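Local coordinates for 3,4-dihydroxy-2-butanone 4-phosphate synthase (Candida albicans, PDB 1TKS), which catalyses the conversion of D-ribulose 5-phosphate to formate and 3,4-dihydroxy-2-butanone 4-phosphate, a step of riboflavin biosynthesis, at residues M24-R29 against N194-V199; F20-D25 against H188-I193. All coordinates share one frame; numbering follows the deposited sequence.

Contact 1 (M24-R29 against N194-V199); sequences MDDEDR and NINQLV
The side chain of Asn-194 lies against the backbone of Asp-26: its CB is 3.4 Å from Asp-26 O, and its amide carbon and OD1 rest near the CA of the same residue. With chi1 at 65°, CG sits between the backbone N and the carbonyl carbon, which brings OD1 back over the start of helix 195-203. There it accepts from Gln-197 N at 2.7 Å, the capping bond of a residue that directly precedes the helix; the donor stands 38° out of the amide carbonyl plane. Its ND2 points to the loop instead; Glu-27 CG passes 3.9 Å from that nitrogen, and a water accepts from Asn-194 ND2 while donating to Glu-27 OE2.

Two backbone bonds run alongside. Ile-195 N donates to Met-24 O at 2.9 Å, and Asn-196 N donates to Asp-25 O at 3.1 Å. The first-turn NH groups of the helix are thus used by the N-cap side chain, the carbonyl of the last strand residue Met-24 and that of Asp-25, first in the loop. Ile-195 CD1 runs beside the Asp-25 carboxylate, 3.8 Å from OD1, the oxygen hydrogen-bonded to His-145 NE2. Asp-26 CB meets the amide of Asn-196, and Asp-26 OD2 accepts from Asp-28 N at 3.0 Å, closing an Asx turn.

The arrangement is an N-capped helix start following a parallel strand pair, placed beside the likely active site: Asp-25 pairs with His-145, a probable magnesium ligand, and the loop leads to Glu-30, another.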
loop_
_atom_site.group_PDB
_atom_site.type_symbol
_atom_site.label_atom_id
_atom_site.label_comp_id
_atom_site.label_asym_id
_atom_site.label_seq_id
_atom_site.Cartn_x
_atom_site.Cartn_y
_atom_site.Cartn_z
ATOM N N MET B 24 -17.267 9.069 4.764
ATOM C CA MET B 24 -17.754 8.006 5.652
ATOM C C MET B 24 -18.935 7.366 4.919
ATOM O O MET B 24 -19.462 7.948 3.969
ATOM C CB MET B 24 -18.292 8.572 6.969
ATOM C CG MET B 24 -17.609 9.783 7.510
ATOM S SD MET B 24 -15.852 9.488 7.864
ATOM C CE MET B 24 -15.944 8.671 9.396
ATOM N N ASP B 25 -19.342 6.174 5.343
ATOM C CA ASP B 25 -20.487 5.504 4.725
ATOM C C ASP B 25 -21.770 6.274 5.012
ATOM O O ASP B 25 -22.576 6.517 4.115
ATOM C CB ASP B 25 -20.647 4.083 5.264
ATOM C CG ASP B 25 -19.650 3.121 4.671
ATOM O OD1 ASP B 25 -19.268 3.312 3.500
ATOM O OD2 ASP B 25 -19.265 2.161 5.369
ATOM N N ASP B 26 -21.971 6.624 6.277
ATOM C CA ASP B 26 -23.142 7.389 6.682
ATOM C C ASP B 26 -22.808 8.191 7.934
ATOM O O ASP B 26 -21.643 8.509 8.164
ATOM C CB ASP B 26 -24.368 6.477 6.887
ATOM C CG ASP B 26 -24.129 5.335 7.866
ATOM O OD1 ASP B 26 -24.859 4.330 7.747
ATOM O OD2 ASP B 26 -23.249 5.433 8.741
ATOM N N GLU B 27 -23.809 8.531 8.735
ATOM C CA GLU B 27 -23.551 9.332 9.923
ATOM C C GLU B 27 -23.074 8.578 11.163
ATOM O O GLU B 27 -22.708 9.204 12.154
ATOM C CB GLU B 27 -24.802 10.140 10.292
ATOM C CG GLU B 27 -25.360 10.997 9.166
ATOM C CD GLU B 27 -26.374 12.013 9.660
ATOM O OE1 GLU B 27 -26.936 11.812 10.757
ATOM O OE2 GLU B 27 -26.621 13.011 8.949
ATOM N N ASP B 28 -23.057 7.249 11.116
ATOM C CA ASP B 28 -22.659 6.459 12.286
ATOM C C ASP B 28 -21.279 6.778 12.853
ATOM O O ASP B 28 -20.296 6.862 12.120
ATOM C CB ASP B 28 -22.738 4.961 11.984
ATOM C CG ASP B 28 -22.874 4.131 13.244
ATOM O OD1 ASP B 28 -23.984 4.112 13.826
ATOM O OD2 ASP B 28 -21.875 3.513 13.663
ATOM N N ARG B 29 -21.214 6.940 14.170
ATOM C CA ARG B 29 -19.960 7.259 14.837
ATOM C C ARG B 29 -18.875 6.206 14.647
ATOM O O ARG B 29 -17.689 6.524 14.707
ATOM C CB ARG B 29 -20.187 7.463 16.338
ATOM C CG ARG B 29 -21.112 8.609 16.697
ATOM C CD ARG B 29 -20.442 9.955 16.494
ATOM N NE ARG B 29 -21.266 11.050 17.001
ATOM C CZ ARG B 29 -20.894 12.326 16.999
ATOM N NH1 ARG B 29 -21.705 13.257 17.483
ATOM N NH2 ARG B 29 -19.706 12.669 16.519
ATOM N N ASN B 194 -20.663 12.024 3.756
ATOM C CA ASN B 194 -20.929 10.599 3.854
ATOM C C ASN B 194 -21.704 10.162 2.615
ATOM O O ASN B 194 -22.364 10.978 1.966
ATOM C CB ASN B 194 -21.637 10.233 5.179
ATOM C CG ASN B 194 -23.031 10.816 5.307
ATOM O OD1 ASN B 194 -23.980 10.324 4.701
ATOM N ND2 ASN B 194 -23.162 11.865 6.116
ATOM N N ILE B 195 -21.586 8.885 2.267
ATOM C CA ILE B 195 -22.233 8.352 1.073
ATOM C C ILE B 195 -23.745 8.443 1.089
ATOM O O ILE B 195 -24.358 8.720 0.063
ATOM C CB ILE B 195 -21.804 6.895 0.826
ATOM C CG1 ILE B 195 -20.297 6.856 0.559
ATOM C CG2 ILE B 195 -22.583 6.307 -0.348
ATOM C CD1 ILE B 195 -19.719 5.459 0.430
ATOM N N ASN B 196 -24.350 8.198 2.245
ATOM C CA ASN B 196 -25.797 8.285 2.357
ATOM C C ASN B 196 -26.217 9.691 1.957
ATOM O O ASN B 196 -27.186 9.894 1.223
ATOM C CB ASN B 196 -26.231 8.009 3.793
ATOM C CG ASN B 196 -26.927 6.681 3.939
ATOM O OD1 ASN B 196 -26.322 5.623 3.763
ATOM N ND2 ASN B 196 -28.214 6.726 4.254
ATOM N N GLN B 197 -25.464 10.661 2.456
ATOM C CA GLN B 197 -25.707 12.068 2.184
ATOM C C GLN B 197 -25.586 12.338 0.684
ATOM O O GLN B 197 -26.370 13.095 0.110
ATOM C CB GLN B 197 -24.685 12.900 2.960
ATOM C CG GLN B 197 -24.911 14.388 2.928
ATOM C CD GLN B 197 -23.683 15.165 3.369
ATOM O OE1 GLN B 197 -23.746 16.377 3.569
ATOM N NE2 GLN B 197 -22.556 14.472 3.510
ATOM N N LEU B 198 -24.605 11.701 0.049
ATOM C CA LEU B 198 -24.370 11.875 -1.379
ATOM C C LEU B 198 -25.453 11.199 -2.226
ATOM O O LEU B 198 -25.879 11.741 -3.246
ATOM C CB LEU B 198 -22.987 11.327 -1.739
ATOM C CG LEU B 198 -22.480 11.592 -3.156
ATOM C CD1 LEU B 198 -22.525 13.089 -3.447
ATOM C CD2 LEU B 198 -21.057 11.059 -3.296
ATOM N N VAL B 199 -25.898 10.017 -1.803
ATOM C CA VAL B 199 -26.938 9.296 -2.532
ATOM C C VAL B 199 -28.237 10.095 -2.514
ATOM O O VAL B 199 -28.949 10.164 -3.515
ATOM C CB VAL B 199 -27.189 7.894 -1.922
ATOM C CG1 VAL B 199 -28.433 7.262 -2.551
ATOM C CG2 VAL B 199 -25.978 7.005 -2.159
HETATM O O HOH W 1 -24.265 4.561 2.552
HETATM O O HOH W 2 -25.709 13.401 6.620
#

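Contact 2 (F20-D25 against H188-I193)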
loop_
_atom_site.group_PDB
_atom_site.type_symbol
_atom_site.label_atom_id
_atom_site.label_comp_id
_atom_site.label_asym_id
_atom_site.label_seq_id
_atom_site.Cartn_x
_atom_site.Cartn_y
_atom_site.Cartn_z
ATOM N N PHE B 20 -9.047 17.386 -0.804
ATOM C CA PHE B 20 -9.413 16.056 -0.362
ATOM C C PHE B 20 -10.757 16.205 0.333
ATOM O O PHE B 20 -11.151 17.305 0.730
ATOM C CB PHE B 20 -8.425 15.539 0.683
ATOM C CG PHE B 20 -7.211 14.879 0.120
ATOM C CD1 PHE B 20 -5.963 15.488 0.206
ATOM C CD2 PHE B 20 -7.305 13.621 -0.463
ATOM C CE1 PHE B 20 -4.823 14.842 -0.276
ATOM C CE2 PHE B 20 -6.172 12.972 -0.946
ATOM C CZ PHE B 20 -4.930 13.585 -0.853
ATOM N N LEU B 21 -11.452 15.088 0.464
ATOM C CA LEU B 21 -12.707 15.031 1.188
ATOM C C LEU B 21 -12.590 13.774 2.036
ATOM O O LEU B 21 -12.041 12.769 1.587
ATOM C CB LEU B 21 -13.910 14.905 0.248
ATOM C CG LEU B 21 -14.361 16.169 -0.479
ATOM C CD1 LEU B 21 -15.537 15.837 -1.392
ATOM C CD2 LEU B 21 -14.766 17.234 0.531
ATOM N N ILE B 22 -13.052 13.851 3.277
ATOM C CA ILE B 22 -13.052 12.693 4.154
ATOM C C ILE B 22 -14.435 12.117 3.900
ATOM O O ILE B 22 -15.436 12.826 4.004
ATOM C CB ILE B 22 -12.903 13.091 5.631
ATOM C CG1 ILE B 22 -11.520 13.701 5.855
ATOM C CG2 ILE B 22 -13.097 11.868 6.527
ATOM C CD1 ILE B 22 -11.351 14.398 7.196
ATOM N N VAL B 23 -14.486 10.840 3.547
ATOM C CA VAL B 23 -15.750 10.196 3.231
ATOM C C VAL B 23 -16.086 9.019 4.146
ATOM O O VAL B 23 -15.288 8.096 4.289
ATOM C CB VAL B 23 -15.732 9.716 1.759
ATOM C CG1 VAL B 23 -17.035 9.040 1.404
ATOM C CG2 VAL B 23 -15.482 10.905 0.831
ATOM N N MET B 24 -17.267 9.069 4.764
ATOM C CA MET B 24 -17.754 8.006 5.652
ATOM C C MET B 24 -18.935 7.366 4.919
ATOM O O MET B 24 -19.462 7.948 3.969
ATOM C CB MET B 24 -18.292 8.572 6.969
ATOM C CG MET B 24 -17.609 9.783 7.510
ATOM S SD MET B 24 -15.852 9.488 7.864
ATOM C CE MET B 24 -15.944 8.671 9.396
ATOM N N ASP B 25 -19.342 6.174 5.343
ATOM C CA ASP B 25 -20.487 5.504 4.725
ATOM C C ASP B 25 -21.770 6.274 5.012
ATOM O O ASP B 25 -22.576 6.517 4.115
ATOM C CB ASP B 25 -20.647 4.083 5.264
ATOM C CG ASP B 25 -19.650 3.121 4.671
ATOM O OD1 ASP B 25 -19.268 3.312 3.500
ATOM O OD2 ASP B 25 -19.265 2.161 5.369
ATOM N N HIS B 188 -6.565 19.793 9.502
ATOM C CA HIS B 188 -6.059 19.992 8.150
ATOM C C HIS B 188 -6.971 20.780 7.218
ATOM O O HIS B 188 -6.636 20.988 6.052
ATOM C CB HIS B 188 -5.741 18.629 7.533
ATOM C CG HIS B 188 -4.732 17.845 8.309
ATOM N ND1 HIS B 188 -3.392 18.162 8.317
ATOM C CD2 HIS B 188 -4.875 16.785 9.139
ATOM C CE1 HIS B 188 -2.752 17.332 9.120
ATOM N NE2 HIS B 188 -3.627 16.488 9.632
ATOM N N GLY B 189 -8.113 21.217 7.732
ATOM C CA GLY B 189 -9.040 21.976 6.915
ATOM C C GLY B 189 -9.625 21.162 5.778
ATOM O O GLY B 189 -9.690 21.620 4.636
ATOM N N ILE B 190 -10.047 19.943 6.095
ATOM C CA ILE B 190 -10.639 19.054 5.105
ATOM C C ILE B 190 -12.103 18.803 5.448
ATOM O O ILE B 190 -12.437 18.458 6.582
ATOM C CB ILE B 190 -9.888 17.708 5.049
ATOM C CG1 ILE B 190 -8.432 17.954 4.646
ATOM C CG2 ILE B 190 -10.564 16.763 4.053
ATOM C CD1 ILE B 190 -7.556 16.703 4.679
ATOM N N LYS B 191 -12.967 18.996 4.455
ATOM C CA LYS B 191 -14.404 18.806 4.613
ATOM C C LYS B 191 -14.755 17.325 4.682
ATOM O O LYS B 191 -14.079 16.486 4.086
ATOM C CB LYS B 191 -15.143 19.467 3.447
ATOM C CG LYS B 191 -15.144 20.995 3.498
ATOM C CD LYS B 191 -15.500 21.582 2.139
ATOM C CE LYS B 191 -15.907 23.045 2.243
ATOM N NZ LYS B 191 -14.894 23.873 2.957
ATOM N N ILE B 192 -15.830 17.016 5.400
ATOM C CA ILE B 192 -16.270 15.636 5.583
ATOM C C ILE B 192 -17.685 15.429 5.056
ATOM O O ILE B 192 -18.557 16.268 5.266
ATOM C CB ILE B 192 -16.262 15.261 7.084
ATOM C CG1 ILE B 192 -14.896 15.587 7.692
ATOM C CG2 ILE B 192 -16.604 13.782 7.262
ATOM C CD1 ILE B 192 -14.859 15.451 9.195
ATOM N N ILE B 193 -17.903 14.318 4.362
ATOM C CA ILE B 193 -19.226 13.988 3.832
ATOM C C ILE B 193 -19.455 12.494 4.038
ATOM O O ILE B 193 -18.552 11.777 4.467
ATOM C CB ILE B 193 -19.342 14.262 2.303
ATOM C CG1 ILE B 193 -18.278 13.466 1.540
ATOM C CG2 ILE B 193 -19.193 15.749 2.014
ATOM C CD1 ILE B 193 -18.540 13.365 0.047
HETATM O O HOH W 3 -12.116 19.644 1.798
#
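Ile-22 lies between Ile-190 and Ile-192: its CG1 is 3.7 Å from Ile-190 CG2, the two side chains crossing at about a right angle, whereas its CD1 meets Ile-192 CG1 at 3.8 Å with both side chains pointing the same way. On the opposite face of the strand pair, Ile-193 lies alongside Val-23, its CG1 3.9 Å from Val-23 CG2. A chi1 of 58° directs Ile-193 CG1 toward the neighbouring strand, and CD1 continues to Leu-21 CD1.

These side chains are held in register by three backbone bonds. Ile-22 N donates to Lys-191 O (2.9 Å, 174° at the hydrogen), Ile-193 N to Ile-22 O, and Met-24 N to Ile-193 O (3.0 Å). Before Leu-21 the gap is spanned by a water that donates to Phe-20 O and accepts from Lys-191 N.

Further out, helix 178-188 covers the Ile-22 side through Cys-181, and helix 8-16 covers the Leu-21 and Ile-193 side through Ala-11. Strand 34-38 bonds to the other edge of strand 21-24. With segment axes 4.7 Å apart and 23° between their directions, this is the parallel strand pair at one end of a mixed four-stranded sheet, layered between helices.

Both contacts join the same two pieces of chain, since strand 191-194 runs directly into helix 195-203 and strand 21-24 into the loop after it. Contact 2 is buried and mostly apolar, with 478 Å² covered and backbone bonds between two parallel strands. Contact 1, with 286 Å², is only partly buried: carboxylate and amide side chains take over much of the role of the isoleucines as the strands give way to loop and helix. Met-24 belongs to both, bonding through N in contact 2 and through O in contact 1. Ile-195 CG1 also packs on Val-23 CG1 at 4.0 Å, carrying the hydrophobic layer across the junction toward His-145.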